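Side-chain contacts in starch synthase I (Hordeum vulgare, PDB 4HLN), which belongs to the plant starch synthases, glycosyltransferase-family enzymes of GT-B type with two Rossmann-like domains: residues L280-R285 with L316-E321; G350-A355 with N379-S384; I517-S522 with E577-A582. One frame throughout, in Å; residues are numbered along the deposited sequence.

Contact 1 (L280-R285 with L316-E321); sequences LAAKYR and LGLPPE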
ATOM      1  N   LEU A 280      23.400  -1.857  -7.620  1.00 31.94           N
ATOM      2  CA  LEU A 280      24.063  -0.597  -7.307  1.00 39.67           C
ATOM      3  C   LEU A 280      25.300  -0.863  -6.460  1.00 41.14           C
ATOM      4  O   LEU A 280      26.395  -0.385  -6.758  1.00 43.19           O
ATOM      5  CB  LEU A 280      23.121   0.331  -6.560  1.00 33.07           C
ATOM      6  CG  LEU A 280      21.911   0.774  -7.370  1.00 35.13           C
ATOM      7  CD1 LEU A 280      21.007   1.639  -6.526  1.00 38.15           C
ATOM      8  CD2 LEU A 280      22.354   1.502  -8.619  1.00 29.96           C
ATOM      9  N   ALA A 281      25.115  -1.662  -5.417  1.00 32.62           N
ATOM     10  CA  ALA A 281      26.171  -1.941  -4.459  1.00 27.96           C
ATOM     11  C   ALA A 281      27.282  -2.864  -4.991  1.00 36.29           C
ATOM     12  O   ALA A 281      28.447  -2.742  -4.605  1.00 41.68           O
ATOM     13  CB  ALA A 281      25.567  -2.505  -3.195  1.00 21.89           C
ATOM     14  N   ALA A 282      26.932  -3.767  -5.894  1.00 40.22           N
ATOM     15  CA  ALA A 282      27.870  -4.788  -6.338  1.00 42.42           C
ATOM     16  C   ALA A 282      28.565  -4.409  -7.645  1.00 45.30           C
ATOM     17  O   ALA A 282      29.767  -4.609  -7.812  1.00 47.53           O
ATOM     18  CB  ALA A 282      27.139  -6.140  -6.480  1.00 23.34           C
ATOM     19  N   LYS A 283      27.789  -3.869  -8.574  1.00 38.67           N
ATOM     20  CA  LYS A 283      28.265  -3.642  -9.920  1.00 40.83           C
ATOM     21  C   LYS A 283      28.687  -2.186 -10.192  1.00 43.56           C
ATOM     22  O   LYS A 283      29.591  -1.954 -10.983  1.00 44.90           O
ATOM     23  CB  LYS A 283      27.209  -4.149 -10.916  1.00 50.93           C
ATOM     24  CG  LYS A 283      27.196  -3.473 -12.283  1.00 55.33           C
ATOM     25  CD  LYS A 283      26.303  -4.252 -13.262  1.00 63.19           C
ATOM     26  CE  LYS A 283      26.245  -3.619 -14.645  1.00 54.43           C
ATOM     27  NZ  LYS A 283      27.605  -3.329 -15.169  1.00 59.94           N
ATOM     28  N   TYR A 284      28.070  -1.211  -9.519  1.00 38.81           N
ATOM     29  CA  TYR A 284      28.331   0.197  -9.846  1.00 36.48           C
ATOM     30  C   TYR A 284      29.193   0.989  -8.857  1.00 41.28           C
ATOM     31  O   TYR A 284      30.211   1.565  -9.240  1.00 40.50           O
ATOM     32  CB  TYR A 284      27.027   0.944 -10.112  1.00 30.27           C
ATOM     33  CG  TYR A 284      26.250   0.400 -11.293  1.00 37.56           C
ATOM     34  CD1 TYR A 284      26.505   0.852 -12.580  1.00 31.81           C
ATOM     35  CD2 TYR A 284      25.259  -0.567 -11.124  1.00 37.12           C
ATOM     36  CE1 TYR A 284      25.804   0.362 -13.677  1.00 26.92           C
ATOM     37  CE2 TYR A 284      24.549  -1.060 -12.210  1.00 31.11           C
ATOM     38  CZ  TYR A 284      24.827  -0.583 -13.489  1.00 42.08           C
ATOM     39  OH  TYR A 284      24.136  -1.048 -14.585  1.00 53.10           O
ATOM     40  N   ARG A 285      28.790   1.035  -7.595  1.00 33.00           N
ATOM     41  CA  ARG A 285      29.503   1.872  -6.629  1.00 34.41           C
ATOM     42  C   ARG A 285      30.973   1.503  -6.428  1.00 41.09           C
ATOM     43  O   ARG A 285      31.809   2.369  -6.213  1.00 46.40           O
ATOM     44  CB  ARG A 285      28.778   1.897  -5.283  1.00 20.25           C
ATOM     45  CG  ARG A 285      27.418   2.495  -5.369  1.00 27.64           C
ATOM     46  CD  ARG A 285      27.045   3.177  -4.089  1.00 33.51           C
ATOM     47  NE  ARG A 285      25.610   3.423  -4.082  1.00 49.95           N
ATOM     48  CZ  ARG A 285      24.726   2.620  -3.504  1.00 53.63           C
ATOM     49  NH1 ARG A 285      25.123   1.528  -2.855  1.00 60.31           N
ATOM     50  NH2 ARG A 285      23.446   2.929  -3.558  1.00 51.48           N
ATOM     51  N   LEU A 316      22.541 -15.151 -11.872  1.00 34.97           N
ATOM     52  CA  LEU A 316      22.250 -13.727 -11.684  1.00 40.46           C
ATOM     53  C   LEU A 316      23.371 -12.805 -12.166  1.00 48.38           C
ATOM     54  O   LEU A 316      23.198 -11.600 -12.205  1.00 40.36           O
ATOM     55  CB  LEU A 316      21.910 -13.414 -10.221  1.00 35.96           C
ATOM     56  CG  LEU A 316      20.853 -14.321  -9.571  1.00 41.68           C
ATOM     57  CD1 LEU A 316      20.650 -13.976  -8.103  1.00 31.75           C
ATOM     58  CD2 LEU A 316      19.517 -14.286 -10.321  1.00 31.20           C
ATOM     59  N   GLY A 317      24.517 -13.370 -12.533  1.00 49.97           N
ATOM     60  CA  GLY A 317      25.616 -12.563 -13.029  1.00 42.10           C
ATOM     61  C   GLY A 317      26.260 -11.586 -12.048  1.00 44.06           C
ATOM     62  O   GLY A 317      26.956 -10.670 -12.466  1.00 52.36           O
ATOM     63  N   LEU A 318      26.017 -11.763 -10.754  1.00 48.84           N
ATOM     64  CA  LEU A 318      26.726 -11.022  -9.714  1.00 47.94           C
ATOM     65  C   LEU A 318      28.004 -11.740  -9.320  1.00 50.31           C
ATOM     66  O   LEU A 318      28.159 -12.929  -9.578  1.00 66.19           O
ATOM     67  CB  LEU A 318      25.864 -10.919  -8.467  1.00 52.42           C
ATOM     68  CG  LEU A 318      24.553 -10.160  -8.572  1.00 54.69           C
ATOM     69  CD1 LEU A 318      23.696 -10.524  -7.380  1.00 40.98           C
ATOM     70  CD2 LEU A 318      24.807  -8.664  -8.631  1.00 51.86           C
ATOM     71  N   PRO A 319      28.925 -11.031  -8.662  1.00 54.12           N
ATOM     72  CA  PRO A 319      30.142 -11.719  -8.202  1.00 52.59           C
ATOM     73  C   PRO A 319      29.877 -12.672  -7.031  1.00 48.93           C
ATOM     74  O   PRO A 319      28.882 -12.553  -6.338  1.00 50.85           O
ATOM     75  CB  PRO A 319      31.061 -10.564  -7.777  1.00 45.67           C
ATOM     76  CG  PRO A 319      30.508  -9.345  -8.497  1.00 44.12           C
ATOM     77  CD  PRO A 319      29.023  -9.568  -8.530  1.00 47.52           C
ATOM     78  N   PRO A 320      30.777 -13.624  -6.809  1.00 59.92           N
ATOM     79  CA  PRO A 320      30.604 -14.642  -5.768  1.00 53.79           C
ATOM     80  C   PRO A 320      30.492 -14.127  -4.329  1.00 45.07           C
ATOM     81  O   PRO A 320      29.800 -14.766  -3.541  1.00 54.23           O
ATOM     82  CB  PRO A 320      31.863 -15.495  -5.928  1.00 53.33           C
ATOM     83  CG  PRO A 320      32.220 -15.334  -7.387  1.00 48.53           C
ATOM     84  CD  PRO A 320      31.969 -13.886  -7.634  1.00 56.74           C
ATOM     85  N   GLU A 321      31.155 -13.023  -3.995  1.00 39.99           N
ATOM     86  CA  GLU A 321      31.195 -12.510  -2.621  1.00 43.97           C
ATOM     87  C   GLU A 321      29.836 -12.023  -2.200  1.00 47.96           C
ATOM     88  O   GLU A 321      29.541 -11.908  -1.002  1.00 63.77           O
ATOM     89  CB  GLU A 321      32.174 -11.335  -2.489  1.00 53.74           C
ATOM     90  CG  GLU A 321      33.454 -11.502  -3.281  1.00 73.86           C
ATOM     91  CD  GLU A 321      33.291 -11.077  -4.726  1.00 85.04           C
ATOM     92  OE1 GLU A 321      32.905  -9.908  -4.954  1.00 81.08           O
ATOM     93  OE2 GLU A 321      33.542 -11.909  -5.629  1.00 89.54           O
TER

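Contact 2 (G350-A355 with N379-S384); sequences GAVVTA and NELLSS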
ATOM      1  N   GLY A 350      17.480  -9.744  -0.185  1.00 33.90           N
ATOM      2  CA  GLY A 350      18.633  -9.067  -0.751  1.00 40.27           C
ATOM      3  C   GLY A 350      18.513  -7.557  -0.723  1.00 43.67           C
ATOM      4  O   GLY A 350      19.474  -6.850  -0.402  1.00 46.09           O
ATOM      5  N   ALA A 351      17.323  -7.064  -1.048  1.00 38.26           N
ATOM      6  CA  ALA A 351      17.041  -5.636  -0.979  1.00 34.34           C
ATOM      7  C   ALA A 351      16.972  -5.145   0.458  1.00 41.35           C
ATOM      8  O   ALA A 351      17.425  -4.052   0.755  1.00 44.09           O
ATOM      9  CB  ALA A 351      15.741  -5.319  -1.682  1.00 28.89           C
ATOM     10  N   VAL A 352      16.388  -5.939   1.349  1.00 39.75           N
ATOM     11  CA  VAL A 352      16.240  -5.510   2.734  1.00 38.65           C
ATOM     12  C   VAL A 352      17.621  -5.292   3.305  1.00 43.56           C
ATOM     13  O   VAL A 352      17.869  -4.386   4.111  1.00 44.13           O
ATOM     14  CB  VAL A 352      15.509  -6.563   3.571  1.00 41.62           C
ATOM     15  CG1 VAL A 352      15.902  -6.436   5.021  1.00 43.03           C
ATOM     16  CG2 VAL A 352      14.011  -6.425   3.404  1.00 33.23           C
ATOM     17  N   VAL A 353      18.535  -6.127   2.844  1.00 38.97           N
ATOM     18  CA  VAL A 353      19.897  -6.075   3.307  1.00 39.57           C
ATOM     19  C   VAL A 353      20.692  -4.890   2.736  1.00 40.09           C
ATOM     20  O   VAL A 353      21.575  -4.395   3.404  1.00 46.03           O
ATOM     21  CB  VAL A 353      20.589  -7.422   3.039  1.00 43.39           C
ATOM     22  CG1 VAL A 353      22.060  -7.238   2.734  1.00 45.05           C
ATOM     23  CG2 VAL A 353      20.374  -8.347   4.220  1.00 42.83           C
ATOM     24  N   THR A 354      20.355  -4.418   1.536  1.00 43.01           N
ATOM     25  CA  THR A 354      21.167  -3.410   0.835  1.00 42.06           C
ATOM     26  C   THR A 354      20.504  -2.053   0.565  1.00 41.71           C
ATOM     27  O   THR A 354      21.176  -1.098   0.195  1.00 46.84           O
ATOM     28  CB  THR A 354      21.639  -3.939  -0.529  1.00 44.41           C
ATOM     29  OG1 THR A 354      20.497  -4.357  -1.300  1.00 45.26           O
ATOM     30  CG2 THR A 354      22.587  -5.102  -0.340  1.00 37.10           C
ATOM     31  N   ALA A 355      19.193  -1.964   0.713  1.00 48.08           N
ATOM     32  CA  ALA A 355      18.500  -0.714   0.422  1.00 43.16           C
ATOM     33  C   ALA A 355      18.925   0.315   1.437  1.00 42.27           C
ATOM     34  O   ALA A 355      19.487  -0.030   2.466  1.00 48.54           O
ATOM     35  CB  ALA A 355      16.997  -0.909   0.483  1.00 28.18           C
ATOM     36  N   ASN A 379      11.261 -11.266   9.547  1.00 54.67           N
ATOM     37  CA  ASN A 379      10.872 -10.283  10.542  1.00 46.75           C
ATOM     38  C   ASN A 379      12.064  -9.778  11.368  1.00 49.77           C
ATOM     39  O   ASN A 379      12.201  -8.582  11.624  1.00 55.24           O
ATOM     40  CB  ASN A 379       9.787 -10.851  11.444  1.00 49.27           C
ATOM     41  CG  ASN A 379       9.005  -9.773  12.159  1.00 66.82           C
ATOM     42  OD1 ASN A 379       9.428  -8.616  12.218  1.00 71.30           O
ATOM     43  ND2 ASN A 379       7.851 -10.144  12.707  1.00 73.42           N
ATOM     44  N   GLU A 380      12.931 -10.687  11.781  1.00 45.33           N
ATOM     45  CA  GLU A 380      14.105 -10.292  12.534  1.00 57.00           C
ATOM     46  C   GLU A 380      15.044  -9.448  11.679  1.00 57.77           C
ATOM     47  O   GLU A 380      15.677  -8.503  12.156  1.00 58.93           O
ATOM     48  CB  GLU A 380      14.806 -11.522  13.098  1.00 66.96           C
ATOM     49  CG  GLU A 380      14.178 -11.997  14.393  1.00 86.35           C
ATOM     50  CD  GLU A 380      14.217 -13.504  14.547  1.00109.84           C
ATOM     51  OE1 GLU A 380      13.674 -14.009  15.556  1.00109.19           O
ATOM     52  OE2 GLU A 380      14.786 -14.179  13.658  1.00120.71           O
ATOM     53  N   LEU A 381      15.113  -9.786  10.401  1.00 55.75           N
ATOM     54  CA  LEU A 381      15.911  -9.029   9.453  1.00 45.68           C
ATOM     55  C   LEU A 381      15.415  -7.589   9.370  1.00 47.63           C
ATOM     56  O   LEU A 381      16.182  -6.651   9.532  1.00 53.73           O
ATOM     57  CB  LEU A 381      15.820  -9.682   8.086  1.00 43.20           C
ATOM     58  CG  LEU A 381      16.986  -9.362   7.172  1.00 52.28           C
ATOM     59  CD1 LEU A 381      18.278  -9.678   7.893  1.00 43.59           C
ATOM     60  CD2 LEU A 381      16.862 -10.174   5.909  1.00 67.29           C
ATOM     61  N   LEU A 382      14.121  -7.428   9.114  1.00 35.51           N
ATOM     62  CA  LEU A 382      13.492  -6.124   9.119  1.00 39.50           C
ATOM     63  C   LEU A 382      13.788  -5.342  10.381  1.00 51.82           C
ATOM     64  O   LEU A 382      14.217  -4.189  10.312  1.00 56.76           O
ATOM     65  CB  LEU A 382      11.981  -6.246   8.974  1.00 42.45           C
ATOM     66  CG  LEU A 382      11.455  -6.669   7.607  1.00 53.60           C
ATOM     67  CD1 LEU A 382       9.944  -6.729   7.635  1.00 53.75           C
ATOM     68  CD2 LEU A 382      11.922  -5.736   6.515  1.00 41.54           C
ATOM     69  N   SER A 383      13.537  -5.952  11.535  1.00 47.27           N
ATOM     70  CA  SER A 383      13.673  -5.222  12.788  1.00 53.00           C
ATOM     71  C   SER A 383      15.140  -4.935  13.087  1.00 58.31           C
ATOM     72  O   SER A 383      15.460  -4.018  13.853  1.00 64.35           O
ATOM     73  CB  SER A 383      12.993  -5.949  13.944  1.00 57.82           C
ATOM     74  OG  SER A 383      13.417  -7.289  14.009  1.00 69.00           O
ATOM     75  N   SER A 384      16.033  -5.691  12.453  1.00 43.64           N
ATOM     76  CA  SER A 384      17.454  -5.372  12.543  1.00 45.11           C
ATOM     77  C   SER A 384      17.766  -4.050  11.813  1.00 51.66           C
ATOM     78  O   SER A 384      18.802  -3.437  12.041  1.00 61.29           O
ATOM     79  CB  SER A 384      18.314  -6.524  12.001  1.00 44.24           C
ATOM     80  OG  SER A 384      18.718  -6.297  10.653  1.00 53.27           O
TER

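Contact 3 (I517-S522 with E577-A582); sequences ILLMPS and EKMLWA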
ATOM      1  N   ILE A 517     -19.340   5.135  12.799  1.00 58.43           N
ATOM      2  CA  ILE A 517     -18.116   4.351  12.855  1.00 51.32           C
ATOM      3  C   ILE A 517     -17.970   3.524  11.594  1.00 55.82           C
ATOM      4  O   ILE A 517     -18.953   3.014  11.060  1.00 63.73           O
ATOM      5  CB  ILE A 517     -18.151   3.375  14.035  1.00 51.16           C
ATOM      6  CG1 ILE A 517     -18.307   4.145  15.344  1.00 48.34           C
ATOM      7  CG2 ILE A 517     -16.913   2.453  14.046  1.00 30.77           C
ATOM      8  CD1 ILE A 517     -18.558   3.247  16.510  1.00 52.63           C
ATOM      9  N   LEU A 518     -16.739   3.393  11.116  1.00 58.28           N
ATOM     10  CA  LEU A 518     -16.464   2.523   9.991  1.00 47.10           C
ATOM     11  C   LEU A 518     -15.471   1.494  10.453  1.00 49.87           C
ATOM     12  O   LEU A 518     -14.508   1.815  11.148  1.00 51.17           O
ATOM     13  CB  LEU A 518     -15.903   3.316   8.827  1.00 52.44           C
ATOM     14  CG  LEU A 518     -16.117   2.673   7.461  1.00 59.26           C
ATOM     15  CD1 LEU A 518     -17.550   2.876   7.004  1.00 50.54           C
ATOM     16  CD2 LEU A 518     -15.151   3.276   6.450  1.00 64.07           C
ATOM     17  N   LEU A 519     -15.714   0.247  10.083  1.00 61.75           N
ATOM     18  CA  LEU A 519     -14.928  -0.869  10.605  1.00 53.04           C
ATOM     19  C   LEU A 519     -14.048  -1.513   9.524  1.00 55.19           C
ATOM     20  O   LEU A 519     -14.546  -1.994   8.501  1.00 56.98           O
ATOM     21  CB  LEU A 519     -15.873  -1.902  11.213  1.00 43.66           C
ATOM     22  CG  LEU A 519     -15.268  -3.198  11.731  1.00 51.42           C
ATOM     23  CD1 LEU A 519     -14.245  -2.881  12.808  1.00 52.97           C
ATOM     24  CD2 LEU A 519     -16.376  -4.104  12.258  1.00 49.71           C
ATOM     25  N   MET A 520     -12.737  -1.514   9.751  1.00 49.44           N
ATOM     26  CA  MET A 520     -11.806  -2.136   8.819  1.00 49.32           C
ATOM     27  C   MET A 520     -10.967  -3.194   9.524  1.00 59.57           C
ATOM     28  O   MET A 520      -9.889  -2.906  10.046  1.00 64.73           O
ATOM     29  CB  MET A 520     -10.896  -1.090   8.161  1.00 50.86           C
ATOM     30  CG  MET A 520     -11.599  -0.108   7.222  1.00 52.83           C
ATOM     31  SD  MET A 520     -12.396   1.306   8.034  1.00 70.16           S
ATOM     32  CE  MET A 520     -11.006   2.012   8.916  1.00151.74           C
ATOM     33  N   PRO A 521     -11.468  -4.431   9.556  1.00 58.74           N
ATOM     34  CA  PRO A 521     -10.714  -5.552  10.139  1.00 55.29           C
ATOM     35  C   PRO A 521      -9.760  -6.236   9.138  1.00 53.87           C
ATOM     36  O   PRO A 521      -9.664  -7.459   9.112  1.00 59.22           O
ATOM     37  CB  PRO A 521     -11.822  -6.516  10.573  1.00 46.20           C
ATOM     38  CG  PRO A 521     -12.930  -6.262   9.597  1.00 51.86           C
ATOM     39  CD  PRO A 521     -12.859  -4.792   9.230  1.00 49.85           C
ATOM     40  N   SER A 522      -9.064  -5.441   8.330  1.00 60.75           N
ATOM     41  CA  SER A 522      -8.136  -5.962   7.330  1.00 54.85           C
ATOM     42  C   SER A 522      -6.925  -6.600   7.981  1.00 56.91           C
ATOM     43  O   SER A 522      -6.432  -6.105   8.994  1.00 58.77           O
ATOM     44  CB  SER A 522      -7.669  -4.842   6.407  1.00 58.60           C
ATOM     45  OG  SER A 522      -8.701  -4.406   5.543  1.00 60.36           O
ATOM     46  N   GLU A 577     -12.365 -10.959  20.055  1.00 64.49           N
ATOM     47  CA  GLU A 577     -12.440 -10.370  21.388  1.00 75.97           C
ATOM     48  C   GLU A 577     -11.927  -8.938  21.342  1.00 72.14           C
ATOM     49  O   GLU A 577     -12.603  -7.994  21.786  1.00 67.66           O
ATOM     50  CB  GLU A 577     -11.614 -11.181  22.395  1.00 87.67           C
ATOM     51  CG  GLU A 577     -11.965 -12.668  22.475  1.00103.95           C
ATOM     52  CD  GLU A 577     -11.830 -13.397  21.135  1.00111.02           C
ATOM     53  OE1 GLU A 577     -10.691 -13.747  20.731  1.00 95.61           O
ATOM     54  OE2 GLU A 577     -12.876 -13.621  20.486  1.00117.73           O
ATOM     55  N   LYS A 578     -10.725  -8.783  20.799  1.00 63.16           N
ATOM     56  CA  LYS A 578     -10.104  -7.471  20.735  1.00 61.51           C
ATOM     57  C   LYS A 578     -10.932  -6.521  19.873  1.00 65.24           C
ATOM     58  O   LYS A 578     -11.026  -5.319  20.157  1.00 59.01           O
ATOM     59  CB  LYS A 578      -8.673  -7.571  20.221  1.00 52.57           C
ATOM     60  CG  LYS A 578      -7.640  -7.038  21.200  1.00 69.02           C
ATOM     61  CD  LYS A 578      -7.988  -5.628  21.717  1.00 80.60           C
ATOM     62  CE  LYS A 578      -6.867  -5.074  22.613  1.00 85.39           C
ATOM     63  NZ  LYS A 578      -6.071  -6.167  23.284  1.00 81.17           N
ATOM     64  N   MET A 579     -11.543  -7.064  18.827  1.00 63.08           N
ATOM     65  CA  MET A 579     -12.371  -6.247  17.960  1.00 69.81           C
ATOM     66  C   MET A 579     -13.584  -5.727  18.730  1.00 73.30           C
ATOM     67  O   MET A 579     -13.836  -4.520  18.779  1.00 70.58           O
ATOM     68  CB  MET A 579     -12.801  -7.023  16.710  1.00 69.24           C
ATOM     69  CG  MET A 579     -13.564  -6.169  15.694  1.00 68.36           C
ATOM     70  SD  MET A 579     -13.829  -6.940  14.077  1.00 79.47           S
ATOM     71  CE  MET A 579     -15.118  -8.130  14.420  1.00 73.52           C
ATOM     72  N   LEU A 580     -14.325  -6.645  19.342  1.00 71.97           N
ATOM     73  CA  LEU A 580     -15.516  -6.271  20.088  1.00 63.26           C
ATOM     74  C   LEU A 580     -15.157  -5.316  21.200  1.00 63.41           C
ATOM     75  O   LEU A 580     -15.898  -4.366  21.481  1.00 63.94           O
ATOM     76  CB  LEU A 580     -16.212  -7.499  20.651  1.00 51.67           C
ATOM     77  CG  LEU A 580     -16.794  -8.355  19.535  1.00 63.27           C
ATOM     78  CD1 LEU A 580     -17.110  -9.753  20.043  1.00 65.85           C
ATOM     79  CD2 LEU A 580     -18.024  -7.685  18.916  1.00 60.71           C
ATOM     80  N   TRP A 581     -14.016  -5.559  21.830  1.00 56.95           N
ATOM     81  CA  TRP A 581     -13.591  -4.666  22.889  1.00 64.84           C
ATOM     82  C   TRP A 581     -13.498  -3.236  22.348  1.00 62.54           C
ATOM     83  O   TRP A 581     -14.102  -2.307  22.897  1.00 65.60           O
ATOM     84  CB  TRP A 581     -12.274  -5.124  23.513  1.00 64.63           C
ATOM     85  CG  TRP A 581     -11.791  -4.168  24.544  1.00 82.88           C
ATOM     86  CD1 TRP A 581     -12.175  -4.108  25.851  1.00 88.31           C
ATOM     87  CD2 TRP A 581     -10.850  -3.103  24.353  1.00 98.10           C
ATOM     88  NE1 TRP A 581     -11.522  -3.080  26.492  1.00 93.59           N
ATOM     89  CE2 TRP A 581     -10.702  -2.449  25.594  1.00 95.87           C
ATOM     90  CE3 TRP A 581     -10.111  -2.646  23.255  1.00103.94           C
ATOM     91  CZ2 TRP A 581      -9.848  -1.362  25.767  1.00 94.94           C
ATOM     92  CZ3 TRP A 581      -9.264  -1.566  23.429  1.00 98.81           C
ATOM     93  CH2 TRP A 581      -9.140  -0.936  24.675  1.00 95.85           C
ATOM     94  N   ALA A 582     -12.771  -3.071  21.250  1.00 59.80           N
ATOM     95  CA  ALA A 582     -12.617  -1.756  20.625  1.00 59.36           C
ATOM     96  C   ALA A 582     -13.947  -1.146  20.164  1.00 65.54           C
ATOM     97  O   ALA A 582     -14.196   0.041  20.363  1.00 67.96           O
ATOM     98  CB  ALA A 582     -11.664  -1.835  19.477  1.00 32.45           C
TER

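Contact 1 (L280-R285 with L316-E321)
The C-terminal part of a helix in the N-terminal Rossmann-like domain meets a loop here, with Ala282 set against Leu318 and Pro319. The helical side contains a wider, pi-type turn at 280-284. Its evidence is a backbone bond spanning five residues, from Arg285 N to Leu280 O at 2.9 Å, beside which the ordinary four-residue bond from Tyr284 N to the same oxygen is long and weak (3.3 Å). The loop side, by contrast, runs extended through Leu318 and Pro319.

The contact is wholly apolar and small, burying 93 Å² over both sides. Ala282 CB points at the loop and stands 4.1 Å from Leu318 CD2 and 4.4 Å from Pro319 CD. Those two loop carbons are themselves 4.3 Å apart, as Leu318 CD2 to Pro319 CD, and seen from Ala282 CB they subtend about 61°. The three carbons thus form a nearly equilateral triangle, with the alanine methyl seated across the junction of the two loop side chains. Leu318 reaches in with one branch: with CG beside the backbone N (chi1 -63°) and chi2 at 164°, CD2 is the methyl turned toward the helix, while CD1 stays 5.6 Å from Ala282 CB.

Leu318 also touches Val278 and Leu279, one turn earlier on helix 276-284, and Tyr313 of its own loop, whose hydroxyl is hydrogen-bonded to Pro319 O. Ala282 has a further neighbour in Trp322. The loop, which runs from strand 307-309 to helix 323-326, is thus laid along the C-terminal part of helix 276-284, whose other flank meets helix 235-252 through Tyr284.

Contact 2 (G350-A355 with N379-S384)
Val352 and Leu382 are the nearest CA pair, 7.0 Å apart, between two nearly parallel helices. Their short axes pass 10.0 Å apart and their N-to-C directions differ by 19°. Val352 contributes the largest single share of the interface, 61 of 164 Å², with its two methyls divided between successive leucines. CG1, anti to the backbone N (chi1 154°), comes 3.8 Å from Leu381 CG and 4.0 Å from Leu381 CD2, the two side chains meeting at a slant. CG2 meets Leu382 CD2 at 3.8 Å, here with the side chains at about a right angle. The CB of Leu382 points away from helix 347-354, and only the end of the chain returns to it.

Each helix leads into a strand of the parallel part of the large mixed sheet, 347-354 into 357-360 and 376-384 toward 389-391; the second helix lies in the beta-alpha-beta crossover between these adjacent strands. Val352 also touches Leu297 in strand 294-299. At the flank of the interface Val353 CG2 lies 4.3 Å from Leu381 CD2. A polar link supplements the packing: Arg385, just beyond Ser384, uses NH1 to bond both Val352 O and Ala355 O.

Contact 3 (I517-S522 with E577-A582)
Leu519, Pro521 and Met579 join a central strand of the second, all-parallel Rossmann-like sheet to helix 576-592, which packs on one of its faces. Strand 517-520 lies between strands 442-446 and 540-544, and its main chain is tied to both: Ile517 and Leu519 bond to Gly444 on one flank, Leu518 to Val540 and Val542 on the other. Leu519 in the strand and Pro521 just past its end point toward the helix, whereas Met520 between them points away, toward helix 529-536.

Apolar packing is what connects the two segments, and it converges on one sulfur. Met579 has CG anti to the backbone N (chi1 -174°) and SD anti to CA (chi2 169°), which brings the sulfur straight out to the strand. All three touching residues are buried. Helix 455-466 closes in beside them, with Leu457 and Ala461 against Met579 and Ile458 against Pro521.

Hydrogen bonding is confined to each segment and its own neighbours: Thr585 OG1, one turn on, bonds Trp581 O. Thr585 and Thr589 of this helix also line the glycan pocket, although the Met579 side chain itself is about 13 Å from a bound alpha-D-glucopyranose.

At the contact, Met579 SD faces the fork of Leu519, 4.2 Å from CD2 and 4.3 Å from CD1, and lies 4.1 Å from Pro521 CB; its terminal CE bends aside (chi3 75°), 5.3 Å from that same CB.

The three contacts follow one another along the chain without overlap. Contacts 1 and 2 both fall in the starch synthase catalytic domain, with centres 18 Å apart and nearest atoms about 5 Å apart. They are joined indirectly: Thr354 of helix 347-354 touches Pro277 and Val278 of helix 276-284, the helix that carries contact 1. Contact 3 belongs to the glycosyl transferases group 1 region and to the separate six-stranded sheet. Its centre is 31 Å from that of contact 2 and 47 Å from that of contact 1. Contacts 1 and 2, a helix-loop and a helix-helix contact, belong to one Rossmann-like half, and contact 3, a strand-helix contact, to the other, as expected for a GT-B fold.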